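PDB 6YJO: FAD-binding PCMH-type domain-containing protein from Gibberella zeae, which binds flavin-adenine dinucleotide covalently and probably works as an oxygen-dependent, FAD-linked oxidoreductase, with oligosaccharides as likely substrates. Local coordinates for residues I384-G389 with K415-Q420; G258-Q263 with L355-V360; K271-Q276 with G288-T293; A216-G221 with I406-P411; F345-L350 with Q420-G425. All coordinates share one frame; numbering follows the deposited sequence.

Interaction 1. Residues I384-G389 with K415-Q420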
# COMPACT_ATOMS: atom_id res chain seq x y z
N ILE A 384 -1.72 1.16 14.04
CA ILE A 384 -2.60 2.32 13.92
C ILE A 384 -1.71 3.51 13.61
O ILE A 384 -1.09 4.08 14.51
CB ILE A 384 -3.43 2.56 15.19
CG1 ILE A 384 -3.88 1.23 15.79
CG2 ILE A 384 -4.63 3.43 14.88
CD1 ILE A 384 -4.82 1.38 16.97
N ASP A 385 -1.65 3.90 12.34
CA ASP A 385 -0.89 5.08 11.95
C ASP A 385 -1.70 6.34 12.22
O ASP A 385 -2.92 6.36 12.06
CB ASP A 385 -0.53 5.01 10.47
CG ASP A 385 0.46 3.91 10.15
OD1 ASP A 385 1.65 4.07 10.49
OD2 ASP A 385 0.04 2.88 9.57
N LEU A 386 -1.01 7.40 12.63
CA LEU A 386 -1.60 8.73 12.64
C LEU A 386 -1.55 9.26 11.21
O LEU A 386 -0.47 9.58 10.70
CB LEU A 386 -0.88 9.64 13.63
CG LEU A 386 -0.84 9.11 15.07
CD1 LEU A 386 -0.43 10.21 16.04
CD2 LEU A 386 -2.18 8.50 15.49
N PHE A 387 -2.71 9.35 10.57
CA PHE A 387 -2.83 9.44 9.12
C PHE A 387 -3.17 10.84 8.62
O PHE A 387 -2.52 11.33 7.69
CB PHE A 387 -3.90 8.46 8.65
CG PHE A 387 -4.09 8.42 7.16
CD1 PHE A 387 -3.30 7.60 6.37
CD2 PHE A 387 -5.08 9.17 6.56
CE1 PHE A 387 -3.48 7.55 5.01
CE2 PHE A 387 -5.26 9.12 5.19
CZ PHE A 387 -4.46 8.31 4.41
N GLY A 388 -4.18 11.48 9.20
CA GLY A 388 -4.66 12.75 8.70
C GLY A 388 -4.65 13.87 9.71
O GLY A 388 -3.77 13.92 10.58
N GLY A 389 -5.61 14.78 9.60
CA GLY A 389 -5.68 15.93 10.48
C GLY A 389 -5.12 17.19 9.83
O GLY A 389 -4.59 17.16 8.72
N LYS A 415 -10.05 11.08 6.62
CA LYS A 415 -9.89 10.15 7.73
C LYS A 415 -8.69 10.56 8.59
O LYS A 415 -7.77 11.24 8.14
CB LYS A 415 -9.72 8.72 7.23
CG LYS A 415 -10.82 8.26 6.27
CD LYS A 415 -12.21 8.39 6.89
CE LYS A 415 -13.29 7.87 5.95
NZ LYS A 415 -13.32 8.60 4.65
N LEU A 416 -8.72 10.12 9.84
CA LEU A 416 -7.66 10.45 10.78
C LEU A 416 -6.71 9.29 11.07
O LEU A 416 -5.52 9.52 11.26
CB LEU A 416 -8.25 10.94 12.11
CG LEU A 416 -7.26 11.32 13.21
CD1 LEU A 416 -6.43 12.52 12.80
CD2 LEU A 416 -8.00 11.59 14.51
N LEU A 417 -7.22 8.06 11.10
CA LEU A 417 -6.46 6.91 11.57
C LEU A 417 -6.44 5.82 10.50
O LEU A 417 -7.46 5.52 9.88
CB LEU A 417 -7.07 6.35 12.86
CG LEU A 417 -7.16 7.34 14.02
CD1 LEU A 417 -7.90 6.71 15.20
CD2 LEU A 417 -5.77 7.83 14.44
N LEU A 418 -5.26 5.22 10.30
CA LEU A 418 -5.07 4.12 9.36
C LEU A 418 -4.78 2.86 10.17
O LEU A 418 -3.64 2.65 10.61
CB LEU A 418 -3.95 4.42 8.38
CG LEU A 418 -3.47 3.23 7.54
CD1 LEU A 418 -4.63 2.66 6.72
CD2 LEU A 418 -2.30 3.61 6.65
N TRP A 419 -5.80 2.04 10.36
CA TRP A 419 -5.64 0.78 11.08
C TRP A 419 -5.19 -0.32 10.13
O TRP A 419 -5.63 -0.39 8.98
CB TRP A 419 -6.95 0.37 11.74
CG TRP A 419 -7.57 1.38 12.65
CD1 TRP A 419 -8.00 2.64 12.32
CD2 TRP A 419 -7.86 1.22 14.04
NE1 TRP A 419 -8.52 3.26 13.42
CE2 TRP A 419 -8.45 2.41 14.49
CE3 TRP A 419 -7.68 0.17 14.95
CZ2 TRP A 419 -8.86 2.60 15.81
CZ3 TRP A 419 -8.08 0.35 16.26
CH2 TRP A 419 -8.67 1.56 16.68
N GLN A 420 -4.32 -1.19 10.62
CA GLN A 420 -4.03 -2.45 9.94
C GLN A 420 -4.12 -3.58 10.96
O GLN A 420 -3.54 -3.49 12.04
CB GLN A 420 -2.66 -2.45 9.27
CG GLN A 420 -2.47 -3.64 8.34
CD GLN A 420 -1.07 -3.74 7.77
OE1 GLN A 420 -0.82 -4.53 6.86
NE2 GLN A 420 -0.15 -2.96 8.31
O HOH W 1 -8.00 14.16 7.76

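Interaction 2. Residues G258-Q263 with L355-V360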
# COMPACT_ATOMS: atom_id res chain seq x y z
N GLY A 258 -5.16 5.83 26.70
CA GLY A 258 -4.00 6.07 25.86
C GLY A 258 -4.36 6.29 24.40
O GLY A 258 -3.77 7.14 23.73
N LEU A 259 -5.32 5.52 23.89
CA LEU A 259 -5.72 5.67 22.49
C LEU A 259 -6.50 6.97 22.29
O LEU A 259 -6.35 7.63 21.25
CB LEU A 259 -6.54 4.46 22.05
CG LEU A 259 -5.71 3.19 21.89
CD1 LEU A 259 -6.59 1.95 21.86
CD2 LEU A 259 -4.86 3.26 20.62
N LEU A 260 -7.32 7.35 23.26
CA LEU A 260 -8.01 8.64 23.18
C LEU A 260 -7.02 9.79 23.23
O LEU A 260 -7.21 10.80 22.55
CB LEU A 260 -9.04 8.76 24.31
CG LEU A 260 -10.32 7.95 24.10
CD1 LEU A 260 -11.07 7.75 25.40
CD2 LEU A 260 -11.22 8.64 23.06
N ALA A 261 -5.94 9.65 24.01
CA ALA A 261 -4.93 10.69 24.06
C ALA A 261 -4.17 10.80 22.75
O ALA A 261 -3.71 11.89 22.38
CB ALA A 261 -3.96 10.43 25.21
N MET A 262 -4.03 9.69 22.02
CA MET A 262 -3.31 9.71 20.75
C MET A 262 -4.13 10.38 19.66
O MET A 262 -3.57 11.07 18.79
CB MET A 262 -2.94 8.30 20.33
CG MET A 262 -1.57 7.85 20.80
SD MET A 262 -1.14 6.21 20.19
CE MET A 262 -1.12 6.50 18.42
N GLN A 263 -5.45 10.18 19.66
CA GLN A 263 -6.31 10.89 18.71
C GLN A 263 -6.11 12.39 18.83
O GLN A 263 -5.93 13.08 17.82
CB GLN A 263 -7.78 10.54 18.95
CG GLN A 263 -8.08 9.05 18.96
CD GLN A 263 -9.55 8.76 18.70
OE1 GLN A 263 -9.90 8.13 17.71
NE2 GLN A 263 -10.41 9.21 19.61
N LEU A 355 -12.33 8.09 16.84
CA LEU A 355 -13.28 7.25 17.56
C LEU A 355 -13.84 7.98 18.78
O LEU A 355 -13.16 8.80 19.41
CB LEU A 355 -12.62 5.95 18.00
CG LEU A 355 -12.56 4.79 17.00
CD1 LEU A 355 -11.65 5.10 15.82
CD2 LEU A 355 -12.10 3.52 17.72
N THR A 356 -15.08 7.67 19.12
CA THR A 356 -15.71 8.17 20.33
C THR A 356 -15.20 7.39 21.54
O THR A 356 -14.63 6.31 21.41
CB THR A 356 -17.23 8.04 20.24
OG1 THR A 356 -17.60 6.66 20.25
CG2 THR A 356 -17.75 8.70 18.97
N ARG A 357 -15.43 7.96 22.73
CA ARG A 357 -15.04 7.27 23.96
C ARG A 357 -15.55 5.84 23.98
O ARG A 357 -14.80 4.90 24.29
CB ARG A 357 -15.57 8.03 25.19
CG ARG A 357 -15.37 7.27 26.50
CD ARG A 357 -15.29 8.19 27.71
NE ARG A 357 -14.05 8.96 27.72
CZ ARG A 357 -12.90 8.54 28.24
NH1 ARG A 357 -12.80 7.34 28.80
NH2 ARG A 357 -11.83 9.32 28.21
N ASN A 358 -16.82 5.64 23.63
CA ASN A 358 -17.44 4.32 23.71
C ASN A 358 -16.96 3.40 22.60
O ASN A 358 -16.96 2.17 22.79
CB ASN A 358 -18.96 4.46 23.66
CG ASN A 358 -19.49 5.41 24.72
OD1 ASN A 358 -20.07 6.44 24.40
ND2 ASN A 358 -19.29 5.06 25.99
N GLN A 359 -16.54 3.95 21.46
CA GLN A 359 -15.97 3.12 20.40
C GLN A 359 -14.60 2.60 20.80
O GLN A 359 -14.28 1.43 20.57
CB GLN A 359 -15.89 3.92 19.10
CG GLN A 359 -17.19 3.91 18.32
CD GLN A 359 -17.39 5.16 17.48
OE1 GLN A 359 -16.44 5.89 17.21
NE2 GLN A 359 -18.64 5.42 17.09
N VAL A 360 -13.77 3.45 21.41
CA VAL A 360 -12.46 3.00 21.89
C VAL A 360 -12.62 1.98 23.00
O VAL A 360 -11.77 1.09 23.15
CB VAL A 360 -11.61 4.21 22.35
CG1 VAL A 360 -10.20 3.76 22.72
CG2 VAL A 360 -11.55 5.27 21.26

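Interaction 3. Residues K271-Q276 with G288-T293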
# COMPACT_ATOMS: atom_id res chain seq x y z
N LYS A 271 3.91 18.71 11.80
CA LYS A 271 3.96 17.88 10.60
C LYS A 271 5.30 17.16 10.47
O LYS A 271 5.38 16.16 9.75
CB LYS A 271 3.69 18.73 9.36
CG LYS A 271 4.86 19.57 8.89
CD LYS A 271 4.44 20.50 7.76
CE LYS A 271 5.55 21.47 7.41
NZ LYS A 271 5.88 22.36 8.55
N GLU A 272 6.34 17.63 11.15
CA GLU A 272 7.62 16.93 11.17
C GLU A 272 7.54 15.58 11.87
O GLU A 272 8.49 14.80 11.79
CB GLU A 272 8.70 17.78 11.86
CG GLU A 272 9.32 18.85 10.98
CD GLU A 272 8.48 20.11 10.89
OE1 GLU A 272 7.49 20.22 11.64
OE2 GLU A 272 8.82 21.00 10.07
N LEU A 273 6.43 15.28 12.54
CA LEU A 273 6.29 14.10 13.38
C LEU A 273 5.45 13.04 12.67
O LEU A 273 4.36 13.35 12.17
CB LEU A 273 5.67 14.47 14.72
CG LEU A 273 5.42 13.36 15.73
CD1 LEU A 273 6.72 12.77 16.25
CD2 LEU A 273 4.57 13.89 16.87
N ASN A 274 5.95 11.81 12.64
CA ASN A 274 5.26 10.67 12.04
C ASN A 274 5.19 9.55 13.07
O ASN A 274 6.21 9.21 13.68
CB ASN A 274 5.99 10.20 10.78
CG ASN A 274 6.07 11.27 9.71
OD1 ASN A 274 5.25 11.31 8.79
ND2 ASN A 274 7.05 12.16 9.82
N MET A 275 4.00 8.98 13.25
CA MET A 275 3.79 8.07 14.37
C MET A 275 2.83 6.95 13.99
O MET A 275 1.94 7.13 13.15
CB MET A 275 3.22 8.82 15.58
CG MET A 275 3.75 8.32 16.91
SD MET A 275 3.34 9.43 18.27
CE MET A 275 1.66 8.94 18.60
N GLN A 276 3.04 5.79 14.62
CA GLN A 276 2.07 4.70 14.65
C GLN A 276 2.20 4.02 16.02
O GLN A 276 3.14 4.28 16.77
CB GLN A 276 2.31 3.71 13.51
CG GLN A 276 3.34 2.62 13.79
CD GLN A 276 3.61 1.71 12.60
OE1 GLN A 276 4.51 0.87 12.65
NE2 GLN A 276 2.83 1.86 11.54
N GLY A 288 7.84 5.81 15.67
CA GLY A 288 7.69 6.70 14.54
C GLY A 288 9.00 7.35 14.15
O GLY A 288 10.08 6.87 14.51
N VAL A 289 8.89 8.46 13.42
CA VAL A 289 10.04 9.20 12.91
C VAL A 289 9.76 10.69 13.02
O VAL A 289 8.70 11.16 12.60
CB VAL A 289 10.37 8.83 11.45
CG1 VAL A 289 11.49 9.73 10.93
CG2 VAL A 289 10.76 7.36 11.33
N TYR A 290 10.72 11.43 13.57
CA TYR A 290 10.67 12.89 13.63
C TYR A 290 11.82 13.44 12.80
O TYR A 290 12.99 13.20 13.12
CB TYR A 290 10.75 13.39 15.07
CG TYR A 290 10.61 14.89 15.21
CD1 TYR A 290 9.35 15.48 15.27
CD2 TYR A 290 11.73 15.71 15.28
CE1 TYR A 290 9.21 16.85 15.40
CE2 TYR A 290 11.60 17.09 15.41
CZ TYR A 290 10.34 17.65 15.47
OH TYR A 290 10.20 19.01 15.59
N TYR A 291 11.49 14.17 11.74
CA TYR A 291 12.50 14.79 10.89
C TYR A 291 12.98 16.07 11.58
O TYR A 291 12.47 17.17 11.34
CB TYR A 291 11.95 15.03 9.49
CG TYR A 291 11.54 13.73 8.84
CD1 TYR A 291 12.49 12.82 8.41
CD2 TYR A 291 10.20 13.40 8.68
CE1 TYR A 291 12.13 11.63 7.83
CE2 TYR A 291 9.82 12.20 8.11
CZ TYR A 291 10.79 11.32 7.68
OH TYR A 291 10.43 10.12 7.10
N GLY A 292 13.97 15.89 12.44
CA GLY A 292 14.45 16.97 13.28
C GLY A 292 15.36 16.40 14.35
O GLY A 292 15.73 15.23 14.32
N THR A 293 15.70 17.26 15.31
CA THR A 293 16.64 16.89 16.36
C THR A 293 15.93 16.16 17.49
O THR A 293 14.70 16.24 17.65
CB THR A 293 17.35 18.13 16.91
OG1 THR A 293 16.43 18.93 17.65
CG2 THR A 293 17.94 18.96 15.77

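Interaction 4. Residues A216-G221 with I406-P411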
# COMPACT_ATOMS: atom_id res chain seq x y z
N ALA A 216 -7.88 8.42 -11.84
CA ALA A 216 -8.09 7.04 -11.42
C ALA A 216 -6.76 6.38 -11.05
O ALA A 216 -6.71 5.56 -10.13
CB ALA A 216 -8.79 6.25 -12.52
N LEU A 217 -5.68 6.72 -11.76
CA LEU A 217 -4.39 6.14 -11.44
C LEU A 217 -3.92 6.52 -10.05
O LEU A 217 -3.20 5.75 -9.40
CB LEU A 217 -3.34 6.55 -12.48
CG LEU A 217 -3.60 6.05 -13.90
CD1 LEU A 217 -2.43 6.36 -14.82
CD2 LEU A 217 -3.90 4.56 -13.91
N ARG A 218 -4.30 7.71 -9.57
CA ARG A 218 -3.99 8.13 -8.20
C ARG A 218 -5.01 7.51 -7.24
O ARG A 218 -5.81 8.19 -6.60
CB ARG A 218 -3.99 9.64 -8.08
CG ARG A 218 -2.88 10.36 -8.83
CD ARG A 218 -2.80 11.82 -8.40
NE ARG A 218 -1.84 12.59 -9.19
CZ ARG A 218 -2.14 13.26 -10.30
NH1 ARG A 218 -3.38 13.28 -10.78
NH2 ARG A 218 -1.18 13.92 -10.95
N GLY A 219 -4.96 6.18 -7.13
CA GLY A 219 -5.79 5.52 -6.13
C GLY A 219 -6.31 4.14 -6.50
O GLY A 219 -6.48 3.29 -5.62
N ALA A 220 -6.58 3.91 -7.78
CA ALA A 220 -7.24 2.69 -8.20
C ALA A 220 -6.76 2.29 -9.60
O ALA A 220 -7.53 1.75 -10.40
CB ALA A 220 -8.76 2.84 -8.18
N GLY A 221 -5.49 2.54 -9.89
CA GLY A 221 -4.99 2.34 -11.24
C GLY A 221 -4.78 0.89 -11.63
O GLY A 221 -4.57 0.62 -12.82
N ILE A 406 -5.57 18.18 -5.05
CA ILE A 406 -5.02 17.13 -5.90
C ILE A 406 -6.14 16.43 -6.65
O ILE A 406 -7.25 16.24 -6.13
CB ILE A 406 -4.18 16.13 -5.08
CG1 ILE A 406 -3.49 15.13 -6.01
CG2 ILE A 406 -5.05 15.41 -4.06
CD1 ILE A 406 -2.56 14.17 -5.30
N ASN A 407 -5.85 16.04 -7.89
CA ASN A 407 -6.78 15.31 -8.76
C ASN A 407 -6.58 13.83 -8.49
O ASN A 407 -5.77 13.16 -9.13
CB ASN A 407 -6.53 15.67 -10.22
CG ASN A 407 -7.48 14.96 -11.17
OD1 ASN A 407 -8.66 14.79 -10.87
ND2 ASN A 407 -6.96 14.55 -12.32
N SER A 408 -7.33 13.29 -7.53
CA SER A 408 -7.09 11.93 -7.08
C SER A 408 -8.40 11.28 -6.64
O SER A 408 -9.22 11.92 -5.96
CB SER A 408 -6.08 11.90 -5.93
OG SER A 408 -5.86 10.58 -5.49
N ALA A 409 -8.56 10.01 -7.01
CA ALA A 409 -9.74 9.26 -6.61
C ALA A 409 -9.67 8.78 -5.17
O ALA A 409 -10.70 8.40 -4.61
CB ALA A 409 -9.93 8.06 -7.54
N PHE A 410 -8.49 8.78 -4.56
CA PHE A 410 -8.32 8.34 -3.18
C PHE A 410 -9.28 9.11 -2.27
O PHE A 410 -9.25 10.35 -2.25
CB PHE A 410 -6.88 8.56 -2.71
CG PHE A 410 -6.60 8.06 -1.32
CD1 PHE A 410 -6.29 6.73 -1.10
CD2 PHE A 410 -6.65 8.92 -0.23
CE1 PHE A 410 -6.04 6.26 0.18
CE2 PHE A 410 -6.38 8.46 1.05
CZ PHE A 410 -6.08 7.13 1.25
N PRO A 411 -10.13 8.42 -1.50
CA PRO A 411 -11.26 9.10 -0.85
C PRO A 411 -11.06 9.43 0.63
O PRO A 411 -11.92 10.10 1.22
CB PRO A 411 -12.38 8.08 -1.01
CG PRO A 411 -11.66 6.76 -0.84
CD PRO A 411 -10.26 6.95 -1.41

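Interaction 5. Residues F345-L350 with Q420-G425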
# COMPACT_ATOMS: atom_id res chain seq x y z
N PHE A 345 -0.24 -15.21 5.65
CA PHE A 345 -0.89 -14.29 6.57
C PHE A 345 -2.26 -13.90 6.01
O PHE A 345 -2.57 -14.15 4.85
CB PHE A 345 -0.04 -13.03 6.78
CG PHE A 345 0.17 -12.24 5.52
CD1 PHE A 345 1.19 -12.58 4.64
CD2 PHE A 345 -0.67 -11.19 5.19
CE1 PHE A 345 1.38 -11.87 3.47
CE2 PHE A 345 -0.48 -10.47 4.02
CZ PHE A 345 0.54 -10.82 3.16
N TYR A 346 -3.06 -13.26 6.87
CA TYR A 346 -4.29 -12.61 6.47
C TYR A 346 -4.38 -11.27 7.20
O TYR A 346 -4.08 -11.20 8.40
CB TYR A 346 -5.52 -13.46 6.80
CG TYR A 346 -6.82 -12.69 6.79
CD1 TYR A 346 -7.33 -12.16 5.62
CD2 TYR A 346 -7.54 -12.48 7.97
CE1 TYR A 346 -8.52 -11.45 5.60
CE2 TYR A 346 -8.73 -11.77 7.97
CZ TYR A 346 -9.21 -11.26 6.78
OH TYR A 346 -10.39 -10.56 6.76
N SER A 347 -4.78 -10.22 6.48
CA SER A 347 -4.80 -8.88 7.05
C SER A 347 -6.06 -8.14 6.61
O SER A 347 -6.74 -8.52 5.66
CB SER A 347 -3.57 -8.06 6.65
OG SER A 347 -2.38 -8.64 7.16
N THR A 348 -6.34 -7.06 7.34
CA THR A 348 -7.43 -6.15 7.01
C THR A 348 -7.07 -4.78 7.58
O THR A 348 -6.09 -4.63 8.31
CB THR A 348 -8.77 -6.65 7.55
OG1 THR A 348 -9.82 -5.76 7.13
CG2 THR A 348 -8.75 -6.74 9.07
N SER A 349 -7.87 -3.78 7.23
CA SER A 349 -7.55 -2.39 7.54
C SER A 349 -8.81 -1.64 7.94
O SER A 349 -9.93 -2.14 7.84
CB SER A 349 -6.90 -1.69 6.34
OG SER A 349 -7.75 -1.73 5.21
N LEU A 350 -8.60 -0.41 8.40
CA LEU A 350 -9.66 0.56 8.61
C LEU A 350 -9.11 1.95 8.35
O LEU A 350 -7.92 2.21 8.57
CB LEU A 350 -10.25 0.49 10.03
CG LEU A 350 -11.20 -0.66 10.35
CD1 LEU A 350 -11.58 -0.62 11.82
CD2 LEU A 350 -12.44 -0.60 9.46
N GLN A 420 -4.32 -1.19 10.62
CA GLN A 420 -4.03 -2.45 9.94
C GLN A 420 -4.12 -3.58 10.96
O GLN A 420 -3.54 -3.49 12.04
CB GLN A 420 -2.66 -2.45 9.27
CG GLN A 420 -2.47 -3.64 8.34
CD GLN A 420 -1.07 -3.74 7.77
OE1 GLN A 420 -0.82 -4.53 6.86
NE2 GLN A 420 -0.15 -2.96 8.31
N PHE A 421 -4.87 -4.62 10.61
CA PHE A 421 -4.98 -5.82 11.43
C PHE A 421 -4.32 -6.96 10.66
O PHE A 421 -4.69 -7.23 9.51
CB PHE A 421 -6.45 -6.16 11.72
CG PHE A 421 -7.27 -4.98 12.17
CD1 PHE A 421 -7.71 -4.03 11.26
CD2 PHE A 421 -7.64 -4.85 13.50
CE1 PHE A 421 -8.48 -2.96 11.68
CE2 PHE A 421 -8.42 -3.78 13.92
CZ PHE A 421 -8.84 -2.84 13.00
N SER A 422 -3.34 -7.61 11.28
CA SER A 422 -2.65 -8.73 10.66
C SER A 422 -2.69 -9.95 11.56
O SER A 422 -2.86 -9.86 12.78
CB SER A 422 -1.20 -8.38 10.32
OG SER A 422 -1.14 -7.43 9.27
N ASP A 423 -2.56 -11.12 10.93
CA ASP A 423 -2.47 -12.39 11.64
C ASP A 423 -1.52 -13.28 10.84
O ASP A 423 -1.75 -13.52 9.65
CB ASP A 423 -3.84 -13.05 11.78
CG ASP A 423 -3.77 -14.44 12.40
OD1 ASP A 423 -3.07 -15.32 11.84
OD2 ASP A 423 -4.41 -14.66 13.45
N HIS A 424 -0.46 -13.75 11.49
CA HIS A 424 0.49 -14.61 10.81
C HIS A 424 0.55 -15.97 11.51
O HIS A 424 1.61 -16.41 11.96
CB HIS A 424 1.87 -13.95 10.77
CG HIS A 424 1.92 -12.70 9.93
ND1 HIS A 424 2.65 -12.61 8.76
CD2 HIS A 424 1.31 -11.50 10.09
CE1 HIS A 424 2.49 -11.41 8.24
NE2 HIS A 424 1.68 -10.71 9.02
N GLY A 425 -0.60 -16.62 11.63
CA GLY A 425 -0.68 -17.92 12.25
C GLY A 425 -0.94 -19.03 11.26
O GLY A 425 -0.44 -19.00 10.13

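Interaction 1. Residues I384-G389 with K415-Q420
In the seven-stranded antiparallel sheet, as in the substrate-binding domain of berberine-bridge-type flavoenzymes, strands 380-386 and 417-423 are neighbours, and here 384-386 runs at 160° to 417-420. Asp385 and Leu418 make the hydrogen-bonded pair: Asp385 N reaches Leu418 O at 2.9 Å, and Leu418 N returns an almost straight bond to Asp385 O at 3.1 Å. Just past the end of strand 380-386, Leu416 O takes two donors from the same face of its carbonyl plane, Phe387 N at 2.9 Å and Gly388 N at 3.1 Å, the second well above that plane. Leu416 and Leu417 both face Thr352 of strand 346-352, a classic beta bulge.

On the face carrying Ile384, Leu386, Leu417 and Trp419, Ile384 lies alongside the indole and covers one of its faces. Ile384 CD1 sits over the six-membered ring of Trp419, 3.8 Å from its centroid, a CH-pi contact, while Ile384 CG2 covers the middle of the ring system; Trp419 NE1 bonds to Thr352. The opposite face is turned to the flavin side. There Leu418 CB touches Phe387 CD1, and with CG anti to the backbone N (chi1 -178°) the Phe387 ring lies across Leu418 and meets the ring of FAD-binding Tyr176. Asp385 OD1 accepts a hydrogen bond from Gln276 NE2. At the loop end a water bridges the segments, accepting from Gly389 N at 3.1 Å and donating to Lys415 O at 3.0 Å.

Interaction 2. Residues G258-Q263 with L355-V360
Leu260 lays its CD1 methyl over one face of the Arg357 guanidinium, displaced toward the rim of the group and 3.3 Å from Arg357 NH2. The two side chains cross at about a right angle. Arg357 starts away from the helix opposite, and the bend in its chain at chi3 (-70°) turns the guanidinium back over the leucine, where NH2 also forms a salt bridge with Glu257. The other methyl of Leu260, CD2, meets Val360 CG2 at 3.8 Å, and Val360 CG1 packs against Leu259 CB, so the two branches of the valine serve successive leucines.

These residues join two helices, 252-268 and the first turn of 357-371, which both lie against the face of the antiparallel sheet that carries Ile384 and Trp419; Leu259 also touches Ile384, and Leu355 touches Leu417 and Trp419. The start of the second helix is closed by a capping box: Thr356 OG1 accepts from Gln359 N, while Gln359 OE1 receives Thr356 N at 2.9 Å.

Just before that cap, the primary amide of Gln263 grips the backbone of Leu355 at both ends. Leu355 N donates to Gln263 OE1 at 2.6 Å, on a lone pair in the carbonyl plane. Gln263 NE2 gives a nearly straight bond (176°) to Leu355 O at 2.8 Å, with the acceptor lying in the plane of the amide.

Interaction 3. Residues K271-Q276 with G288-T293
The start of strand 273-280 and the end of strand 283-290, the two arms of a beta hairpin, run antiparallel at 172°, with Asn274 and Val289 as the hydrogen-bonded pair and Leu273-Tyr290 and Met275-Gly288 as the non-hydrogen-bonded pairs beside it. Asn274 N to Val289 O and Val289 N to Asn274 O are both 2.8 Å long. Beyond the strand, Tyr291 N reaches Glu272 O at 3.1 Å, extending the ladder into the loop, where Tyr291 is the centre of an inverse gamma turn. Gly288 lies close under the opposite chain: its CA is 3.0 Å from Asn274 O, a CA-H...O contact.

On the face shared by Leu273, Met275 and Tyr290, Leu273 comes in at the edge of the Tyr290 ring, with Leu273 CB in the ring plane, 3.9 Å from Tyr290 CD1. With CG anti to the backbone N (chi1 -176°), the ring of Tyr290 extends past Leu273 to Glu272, whose CB is 3.7 Å from Tyr290 CE1. Helices 252-268 and 294-308 cover this side.

The other face carries Asn274 and Val289. The Asn274 amide stands at 76° to the Tyr291 ring, its ND2 3.3 Å from Tyr291 CE2. That nitrogen makes only a weak bond to Val289 O, and its stronger partner is Thr182. Val289 CG1 lies over a face of the Tyr291 ring, toward its rim. The Leu273 face is thus mainly apolar against its helices; the Asn274 face mixes packing on helix 320-326 with two polar groups that bond Thr182 and Phe178 O, shortly after the FAD-binding Tyr176.

Interaction 4. Residues A216-G221 with I406-P411
The C-terminal part of helix 211-220 meets an irregular loop, 406-411, around Arg218, whose CA lies 5.0 Å from the CA of Ser408. Arg218 is the centre of an inverse gamma turn, and its carbonyl is turned toward the loop. Ser408 OG donates to Arg218 O at 2.6 Å, tilted 22° from the carbonyl plane, and the backbone nitrogens of Ala409 and Phe410 add weak bonds to the same oxygen, at 3.3 and 3.4 Å. The serine hydroxyl is directed there by its torsion, with OG anti to the backbone N (chi1 180°), which also brings it beside Arg218 CB.

The Arg218 side chain runs extended from CG to NE back along the loop. Its NH1 meets Asn407 O at 2.9 Å, on a lone pair in the carbonyl plane, although the oxygen lies 26° out of the guanidinium plane. Ile406 CD1 touches Arg218 CD at 3.9 Å, crossing the aliphatic part of the arginine at a slant. NH1 also forms a salt bridge with Asp207, and NH2 bonds to Phe190 O; Asn407 ND2 reaches both Tyr211 O and Asp207.

One buried arginine thus uses both its carbonyl and its guanidinium to fix the loop, and the carboxylate of Asp207 probably balances its charge. The loop so held carries Phe410, whose side chain lies about 4 Å from that of the FAD-binding Tyr457 (nearest atoms).

Interaction 5. Residues F345-L350 with Q420-G425
This is an antiparallel strand pairing at the edge of the seven-stranded sheet, where outermost strand 346-352 joins strand 417-423 at 168°, near the flavin. Two hydrogen-bonded pairs carry it. Thr348 N to Phe421 O and Phe421 N to Thr348 O are short, 2.7 and 2.6 Å, and Tyr346 and Asp423 exchange the corresponding bonds at the next hydrogen-bonded pair.

On the face of Thr348 and Phe421, with CG beside the backbone N (chi1 -47°), the Phe421 ring lies toward Leu350. Leu350 CD1 meets its edge, 3.7 Å from Phe421 CZ, and Thr348 CG2 packs on Phe421 CB. Helix 431-446 touches Tyr346, Thr348 and Leu350 on this side. Asp423 OD1 accepts from Gly425 N, an Asx turn just past the strand, and also bonds Tyr427 OH; OD2 pairs with Arg377.

The other face is polar. Ser347 OG and Ser422 OG share a hydrogen bond of 2.7 Å, Ser349 OG binds the backbone of the FAD-binding Tyr457, and Gln420 OE1 reaches Tyr104. At the strand end Phe345 and His424 lie alongside one another, their rings nearly parallel but barely overlapping; Phe345 CB instead covers a face of the His424 imidazole, 3.4 Å from its centroid.

Interactions 1, 3 and 5 belong to one antiparallel sheet. Interactions 1 and 5 follow each other along strand 417-423 and share Gln420, while interactions 1 and 3 are joined across neighbouring strands, Leu386 N bonding to Met275 O. All three are buried ladders of backbone bonds. Interaction 2 is only partly buried and holds two helices that cover the sheet; it relies on leucine and valine packing, an arginine laid over a leucine and one glutamine amide, and touches interaction 1 through Gln263 on Leu417 and Leu355 on Trp419. Interaction 4 stands apart, buried but without regular pairing, its polar grip centred on an arginine. It meets interaction 1 where Phe410 touches Phe387, both between strands 380-386 and 417-423.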